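Local atomic coordinates of nisin biosynthesis protein NisC (Lactococcus lactis subsp. lactis, PDB entry 2G0D), a protein that catalyses the cyclisation of dehydrated prenisin, forming the thioether rings of the lantibiotic nisin with the help of a bound zinc ion. Residues S80-A85 with D135-L140; A276-G281 with I323-S328. All blocks are in the same frame, centred on the assembly; numbering follows the deposited sequence.

In the fold
Interactions 1 and 2 join loops that lead into four helices of the alpha toroid, and they are built alike. In each, a backbone N-H of the first loop bonds a carbonyl of the second (Tyr-82 to Ile-137, Cys-278 to Cys-324), a water bridges the loops, and a glycine takes the N-cap of each following helix. Their centres are about 18 Å apart, yet their side chains meet: Ile-137 CD1 lies 3.7 Å from Trp-277 CH2. Only interaction 2 carries the zinc ion, but the side chain of Ile-137 comes within about 7 Å of it. Ala-205 joins the two further through backbone hydrogen bonds to Val-136 and Cys-278.

Interaction 1: S80-A85 with D135-L140; sequences SLYSGA and DVIEGL
One face of the Tyr-82 ring is met by Ile-137 CD1, a CH-pi contact 4.0 Å from the ring centroid and displaced toward the rim, while Val-136 O lies at the ring's edge, near its plane. Two loops of the alpha toroid meet here, each running into a helix (85-92 and 140-147) through a glycine N-cap, Gly-84 or Gly-139. Ile-137 grips the tyrosine with both branches: CG1, beside the backbone N (chi1 -52°), carries CD1 to the ring, whereas CG2 rests 3.7 Å from Tyr-82 CB. Beyond this contact the phenol hydroxyl is hydrogen-bonded to Ala-398 O. At the backbone, Tyr-82 N donates to Ile-137 O over 3.0 Å.

The second flat group is the Glu-138 carboxylate. Its chain folds at chi2, turning the oxygens back toward two serines. Ser-80 OG reaches Glu-138 OE1 at 2.6 Å from above the carboxylate plane; Ser-83 OG approaches Glu-138 OE2 on its syn side at 2.5 Å. The pair of bonds fixes the rotation of the group. Ser-80 OG also accepts from Ser-83 N, closing an ST motif, and in the facing loop Asp-135 OD2 accepts from the N-H groups of Glu-138 and Gly-139 in an Asx motif. Between the loops sits a water that accepts from Leu-81 N at 2.8 Å and lies 2.6 Å from Gly-139 O.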
ATOM      1  N   SER A  80      10.487  -5.997   4.578  1.00 31.45           N
ATOM      2  CA  SER A  80       9.114  -5.618   4.269  1.00 30.50           C
ATOM      3  C   SER A  80       8.939  -4.151   3.839  1.00 29.95           C
ATOM      4  O   SER A  80       9.712  -3.285   4.229  1.00 30.04           O
ATOM      5  CB  SER A  80       8.202  -5.940   5.458  1.00 29.76           C
ATOM      6  OG  SER A  80       8.230  -4.908   6.421  1.00 29.69           O
ATOM      7  N   LEU A  81       7.920  -3.895   3.029  1.00 30.08           N
ATOM      8  CA  LEU A  81       7.616  -2.521   2.584  1.00 29.94           C
ATOM      9  C   LEU A  81       7.406  -1.558   3.772  1.00 29.90           C
ATOM     10  O   LEU A  81       8.012  -0.493   3.813  1.00 29.62           O
ATOM     11  CB  LEU A  81       6.399  -2.490   1.645  1.00 29.23           C
ATOM     12  CG  LEU A  81       5.923  -1.126   1.077  1.00 30.48           C
ATOM     13  CD1 LEU A  81       6.989  -0.439   0.203  1.00 28.23           C
ATOM     14  CD2 LEU A  81       4.633  -1.263   0.259  1.00 30.40           C
ATOM     15  N   TYR A  82       6.543  -1.928   4.722  1.00 29.64           N
ATOM     16  CA  TYR A  82       6.144  -0.991   5.777  1.00 29.77           C
ATOM     17  C   TYR A  82       6.982  -1.030   7.043  1.00 30.25           C
ATOM     18  O   TYR A  82       6.943  -0.078   7.809  1.00 31.37           O
ATOM     19  CB  TYR A  82       4.639  -1.078   6.088  1.00 28.99           C
ATOM     20  CG  TYR A  82       3.815  -0.245   5.118  1.00 28.81           C
ATOM     21  CD1 TYR A  82       3.476  -0.737   3.871  1.00 26.65           C
ATOM     22  CD2 TYR A  82       3.401   1.055   5.455  1.00 27.95           C
ATOM     23  CE1 TYR A  82       2.742   0.033   2.966  1.00 26.40           C
ATOM     24  CE2 TYR A  82       2.679   1.837   4.558  1.00 26.16           C
ATOM     25  CZ  TYR A  82       2.341   1.316   3.332  1.00 27.73           C
ATOM     26  OH  TYR A  82       1.625   2.078   2.454  1.00 28.59           O
ATOM     27  N   SER A  83       7.719  -2.115   7.276  1.00 31.22           N
ATOM     28  CA  SER A  83       8.600  -2.204   8.467  1.00 31.91           C
ATOM     29  C   SER A  83      10.063  -2.456   8.136  1.00 31.45           C
ATOM     30  O   SER A  83      10.906  -2.318   9.013  1.00 32.65           O
ATOM     31  CB  SER A  83       8.143  -3.307   9.427  1.00 31.57           C
ATOM     32  OG  SER A  83       6.823  -3.080   9.826  1.00 33.90           O
ATOM     33  N   GLY A  84      10.366  -2.856   6.905  1.00 30.75           N
ATOM     34  CA  GLY A  84      11.706  -3.340   6.615  1.00 30.17           C
ATOM     35  C   GLY A  84      12.477  -2.596   5.549  1.00 29.63           C
ATOM     36  O   GLY A  84      12.236  -1.414   5.303  1.00 29.35           O
ATOM     37  N   ALA A  85      13.405  -3.308   4.912  1.00 28.78           N
ATOM     38  CA  ALA A  85      14.308  -2.709   3.924  1.00 28.58           C
ATOM     39  C   ALA A  85      13.637  -2.076   2.708  1.00 28.20           C
ATOM     40  O   ALA A  85      14.124  -1.055   2.213  1.00 28.97           O
ATOM     41  CB  ALA A  85      15.394  -3.732   3.476  1.00 28.78           C
ATOM     42  N   ASP A 135       1.200 -10.305   2.015  1.00 31.85           N
ATOM     43  CA  ASP A 135       0.435  -9.045   1.943  1.00 31.40           C
ATOM     44  C   ASP A 135       1.238  -7.800   1.574  1.00 30.73           C
ATOM     45  O   ASP A 135       2.426  -7.856   1.309  1.00 29.09           O
ATOM     46  CB  ASP A 135      -0.490  -8.840   3.183  1.00 32.05           C
ATOM     47  CG  ASP A 135       0.232  -8.305   4.434  1.00 32.73           C
ATOM     48  OD1 ASP A 135      -0.405  -8.268   5.524  1.00 32.49           O
ATOM     49  OD2 ASP A 135       1.406  -7.913   4.356  1.00 32.35           O
ATOM     50  N   VAL A 136       0.553  -6.669   1.549  1.00 31.36           N
ATOM     51  CA  VAL A 136       1.164  -5.410   1.131  1.00 30.83           C
ATOM     52  C   VAL A 136       2.040  -4.858   2.264  1.00 30.91           C
ATOM     53  O   VAL A 136       3.166  -4.412   2.042  1.00 31.42           O
ATOM     54  CB  VAL A 136       0.055  -4.394   0.691  1.00 30.13           C
ATOM     55  CG1 VAL A 136       0.636  -3.014   0.525  1.00 30.26           C
ATOM     56  CG2 VAL A 136      -0.622  -4.886  -0.592  1.00 27.79           C
ATOM     57  N   ILE A 137       1.526  -4.909   3.483  1.00 30.73           N
ATOM     58  CA  ILE A 137       2.169  -4.215   4.600  1.00 31.18           C
ATOM     59  C   ILE A 137       3.510  -4.859   5.021  1.00 32.15           C
ATOM     60  O   ILE A 137       4.539  -4.176   5.067  1.00 32.15           O
ATOM     61  CB  ILE A 137       1.166  -4.048   5.778  1.00 31.78           C
ATOM     62  CG1 ILE A 137      -0.144  -3.406   5.268  1.00 29.53           C
ATOM     63  CG2 ILE A 137       1.795  -3.277   6.962  1.00 30.21           C
ATOM     64  CD1 ILE A 137       0.004  -1.957   4.705  1.00 28.06           C
ATOM     65  N   GLU A 138       3.497  -6.166   5.291  1.00 32.56           N
ATOM     66  CA  GLU A 138       4.700  -6.889   5.708  1.00 33.23           C
ATOM     67  C   GLU A 138       5.177  -7.953   4.717  1.00 32.95           C
ATOM     68  O   GLU A 138       6.304  -8.416   4.820  1.00 32.67           O
ATOM     69  CB  GLU A 138       4.525  -7.521   7.106  1.00 33.44           C
ATOM     70  CG  GLU A 138       4.170  -6.510   8.207  1.00 36.52           C
ATOM     71  CD  GLU A 138       5.218  -5.419   8.406  1.00 37.75           C
ATOM     72  OE1 GLU A 138       6.407  -5.677   8.172  1.00 38.70           O
ATOM     73  OE2 GLU A 138       4.851  -4.292   8.808  1.00 41.01           O
ATOM     74  N   GLY A 139       4.333  -8.339   3.760  1.00 32.84           N
ATOM     75  CA  GLY A 139       4.650  -9.507   2.914  1.00 31.33           C
ATOM     76  C   GLY A 139       5.167  -9.204   1.515  1.00 30.58           C
ATOM     77  O   GLY A 139       5.562  -8.082   1.209  1.00 31.00           O
ATOM     78  N   LEU A 140       5.131 -10.214   0.660  1.00 30.27           N
ATOM     79  CA  LEU A 140       5.836 -10.208  -0.615  1.00 29.68           C
ATOM     80  C   LEU A 140       5.218  -9.266  -1.641  1.00 29.83           C
ATOM     81  O   LEU A 140       5.937  -8.750  -2.504  1.00 29.98           O
ATOM     82  CB  LEU A 140       5.903 -11.631  -1.192  1.00 29.63           C
ATOM     83  CG  LEU A 140       6.733 -12.701  -0.434  1.00 30.46           C
ATOM     84  CD1 LEU A 140       6.827 -14.014  -1.206  1.00 30.30           C
ATOM     85  CD2 LEU A 140       8.133 -12.211  -0.133  1.00 30.66           C
TER
HETATM   86  O   HOH W   1       5.850  -5.772   2.472  1.00 30.98           O

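Interaction 2: A276-G281 with I323-S328; sequences AWCYGG and ICHGYS. With ZN (zinc ion), chain B.
Cys-278 and Cys-324 converge on the zinc ion from adjacent corners of its coordination shell, each SG at 2.3 Å, with Cys-324 SG also 3.8 Å from Cys-278 CB. The two thiolates come to the metal by different torsions: SG of Cys-324 is anti to its backbone N (chi1 -164°), whereas that of Cys-278 stands between the backbone N and the carbonyl carbon (chi1 56°). His-325 completes the protein ligands through ND1, at 2.1 Å, its imidazole turned so that Cys-278 SG lies at the ring edge rather than over a face. Ala-276 CB packs against His-325 CB at the base of this side chain. A water 2.2 Å from the zinc ion fills the fourth position of a distorted tetrahedron.

This is the zinc site of the LanC fold, set on loops that precede helices 281-294 and 327-341 of the alpha toroid. In lanthionine cyclases such a metal is thought to activate the substrate cysteine, consistent with a water here at the non-protein position. Trp-277, next to the ligand Cys-278 in the chain, presents its edge to Cys-324, whose O lies in the ring plane and whose SG approaches CZ3. On the five-membered ring, NE1 is hydrogen-bonded to Leu-399 O. Cys-324 O also accepts from Cys-278 N at 3.2 Å, the N-H...O angle being 157°.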
ATOM      1  N   ALA A 276     -12.303   2.200   3.096  1.00 31.77           N
ATOM      2  CA  ALA A 276     -10.895   2.484   3.384  1.00 31.34           C
ATOM      3  C   ALA A 276      -9.994   1.979   2.276  1.00 30.83           C
ATOM      4  O   ALA A 276     -10.395   1.174   1.433  1.00 30.76           O
ATOM      5  CB  ALA A 276     -10.463   1.864   4.747  1.00 30.92           C
ATOM      6  N   TRP A 277      -8.767   2.483   2.273  1.00 30.85           N
ATOM      7  CA  TRP A 277      -7.722   1.926   1.435  1.00 30.13           C
ATOM      8  C   TRP A 277      -7.403   0.485   1.870  1.00 29.94           C
ATOM      9  O   TRP A 277      -7.418  -0.428   1.054  1.00 30.79           O
ATOM     10  CB  TRP A 277      -6.477   2.839   1.470  1.00 29.30           C
ATOM     11  CG  TRP A 277      -5.250   2.232   0.851  1.00 28.59           C
ATOM     12  CD1 TRP A 277      -4.900   2.261  -0.467  1.00 28.67           C
ATOM     13  CD2 TRP A 277      -4.201   1.526   1.534  1.00 28.59           C
ATOM     14  NE1 TRP A 277      -3.689   1.600  -0.661  1.00 30.00           N
ATOM     15  CE2 TRP A 277      -3.245   1.134   0.550  1.00 28.85           C
ATOM     16  CE3 TRP A 277      -3.984   1.164   2.875  1.00 28.83           C
ATOM     17  CZ2 TRP A 277      -2.077   0.425   0.870  1.00 29.72           C
ATOM     18  CZ3 TRP A 277      -2.811   0.451   3.202  1.00 29.11           C
ATOM     19  CH2 TRP A 277      -1.874   0.091   2.199  1.00 28.69           C
ATOM     20  N   CYS A 278      -7.138   0.274   3.154  1.00 30.44           N
ATOM     21  CA  CYS A 278      -6.721  -1.050   3.623  1.00 30.19           C
ATOM     22  C   CYS A 278      -7.769  -2.175   3.465  1.00 30.56           C
ATOM     23  O   CYS A 278      -7.421  -3.302   3.112  1.00 29.66           O
ATOM     24  CB  CYS A 278      -6.256  -0.969   5.072  1.00 30.91           C
ATOM     25  SG  CYS A 278      -7.464  -0.275   6.221  1.00 30.02           S
ATOM     26  N   TYR A 279      -9.035  -1.852   3.751  1.00 30.89           N
ATOM     27  CA  TYR A 279     -10.159  -2.767   3.626  1.00 31.51           C
ATOM     28  C   TYR A 279     -11.343  -2.011   3.021  1.00 31.79           C
ATOM     29  O   TYR A 279     -11.595  -0.849   3.366  1.00 32.39           O
ATOM     30  CB  TYR A 279     -10.604  -3.270   5.008  1.00 32.33           C
ATOM     31  CG  TYR A 279      -9.741  -4.325   5.680  1.00 31.78           C
ATOM     32  CD1 TYR A 279      -9.848  -5.670   5.326  1.00 30.69           C
ATOM     33  CD2 TYR A 279      -8.897  -3.981   6.752  1.00 30.66           C
ATOM     34  CE1 TYR A 279      -9.087  -6.654   5.987  1.00 31.72           C
ATOM     35  CE2 TYR A 279      -8.140  -4.933   7.409  1.00 30.23           C
ATOM     36  CZ  TYR A 279      -8.231  -6.269   7.014  1.00 32.16           C
ATOM     37  OH  TYR A 279      -7.472  -7.211   7.658  1.00 33.34           O
ATOM     38  N   GLY A 280     -12.074  -2.666   2.134  1.00 31.35           N
ATOM     39  CA  GLY A 280     -13.333  -2.107   1.632  1.00 31.09           C
ATOM     40  C   GLY A 280     -13.232  -1.548   0.223  1.00 30.92           C
ATOM     41  O   GLY A 280     -12.172  -1.626  -0.427  1.00 29.84           O
ATOM     42  N   GLY A 281     -14.347  -0.970  -0.224  1.00 30.20           N
ATOM     43  CA  GLY A 281     -14.505  -0.468  -1.590  1.00 30.60           C
ATOM     44  C   GLY A 281     -13.372   0.348  -2.193  1.00 30.12           C
ATOM     45  O   GLY A 281     -12.958   0.058  -3.289  1.00 30.55           O
ATOM     46  N   ILE A 323      -4.240   8.259   6.119  1.00 29.31           N
ATOM     47  CA  ILE A 323      -4.150   7.489   4.886  1.00 28.53           C
ATOM     48  C   ILE A 323      -4.779   6.104   5.017  1.00 28.74           C
ATOM     49  O   ILE A 323      -5.680   5.762   4.236  1.00 28.72           O
ATOM     50  CB  ILE A 323      -2.682   7.397   4.420  1.00 29.45           C
ATOM     51  CG1 ILE A 323      -2.271   8.771   3.825  1.00 28.36           C
ATOM     52  CG2 ILE A 323      -2.487   6.189   3.419  1.00 27.05           C
ATOM     53  CD1 ILE A 323      -1.029   8.728   3.033  1.00 33.64           C
ATOM     54  N   CYS A 324      -4.346   5.329   6.011  1.00 28.47           N
ATOM     55  CA  CYS A 324      -4.644   3.886   6.034  1.00 29.00           C
ATOM     56  C   CYS A 324      -6.123   3.564   5.945  1.00 28.83           C
ATOM     57  O   CYS A 324      -6.543   2.824   5.062  1.00 29.41           O
ATOM     58  CB  CYS A 324      -4.036   3.174   7.262  1.00 28.28           C
ATOM     59  SG  CYS A 324      -3.999   1.340   7.078  1.00 29.87           S
ATOM     60  N   HIS A 325      -6.904   4.098   6.868  1.00 29.21           N
ATOM     61  CA  HIS A 325      -8.344   3.893   6.824  1.00 30.00           C
ATOM     62  C   HIS A 325      -9.091   5.201   7.088  1.00 29.85           C
ATOM     63  O   HIS A 325     -10.141   5.204   7.711  1.00 31.04           O
ATOM     64  CB  HIS A 325      -8.787   2.768   7.782  1.00 29.52           C
ATOM     65  CG  HIS A 325      -8.049   2.738   9.087  1.00 30.24           C
ATOM     66  ND1 HIS A 325      -6.915   1.975   9.285  1.00 28.82           N
ATOM     67  CD2 HIS A 325      -8.292   3.365  10.268  1.00 29.97           C
ATOM     68  CE1 HIS A 325      -6.501   2.122  10.535  1.00 30.32           C
ATOM     69  NE2 HIS A 325      -7.321   2.956  11.153  1.00 30.31           N
ATOM     70  N   GLY A 326      -8.532   6.312   6.606  1.00 29.82           N
ATOM     71  CA  GLY A 326      -9.171   7.613   6.720  1.00 28.13           C
ATOM     72  C   GLY A 326      -9.410   8.255   5.359  1.00 27.83           C
ATOM     73  O   GLY A 326      -9.208   7.649   4.304  1.00 26.26           O
ATOM     74  N   TYR A 327      -9.835   9.503   5.398  1.00 27.73           N
ATOM     75  CA  TYR A 327     -10.290  10.178   4.199  1.00 27.74           C
ATOM     76  C   TYR A 327      -9.167  10.585   3.208  1.00 27.65           C
ATOM     77  O   TYR A 327      -9.410  10.641   1.986  1.00 27.27           O
ATOM     78  CB  TYR A 327     -11.173  11.379   4.602  1.00 27.30           C
ATOM     79  CG  TYR A 327     -12.049  11.857   3.463  1.00 27.37           C
ATOM     80  CD1 TYR A 327     -12.954  11.004   2.854  1.00 28.10           C
ATOM     81  CD2 TYR A 327     -11.941  13.160   2.979  1.00 28.68           C
ATOM     82  CE1 TYR A 327     -13.772  11.439   1.798  1.00 27.80           C
ATOM     83  CE2 TYR A 327     -12.736  13.597   1.920  1.00 29.17           C
ATOM     84  CZ  TYR A 327     -13.645  12.730   1.338  1.00 26.51           C
ATOM     85  OH  TYR A 327     -14.412  13.168   0.284  1.00 26.25           O
ATOM     86  N   SER A 328      -7.953  10.875   3.705  1.00 26.89           N
ATOM     87  CA  SER A 328      -6.851  11.211   2.787  1.00 27.02           C
ATOM     88  C   SER A 328      -6.515  10.040   1.852  1.00 27.69           C
ATOM     89  O   SER A 328      -6.150  10.236   0.678  1.00 28.00           O
ATOM     90  CB  SER A 328      -5.600  11.710   3.531  1.00 26.85           C
ATOM     91  OG  SER A 328      -5.825  13.025   4.031  1.00 26.38           O
TER
HETATM   92 ZN    ZN B 416      -6.061   0.701   7.809  1.00 35.09          ZN
HETATM   93  O   HOH W   2      -8.282   5.200   3.573  1.00 30.39           O
HETATM   94  O   HOH W   3      -5.343  -0.955   9.030  1.00 43.27           O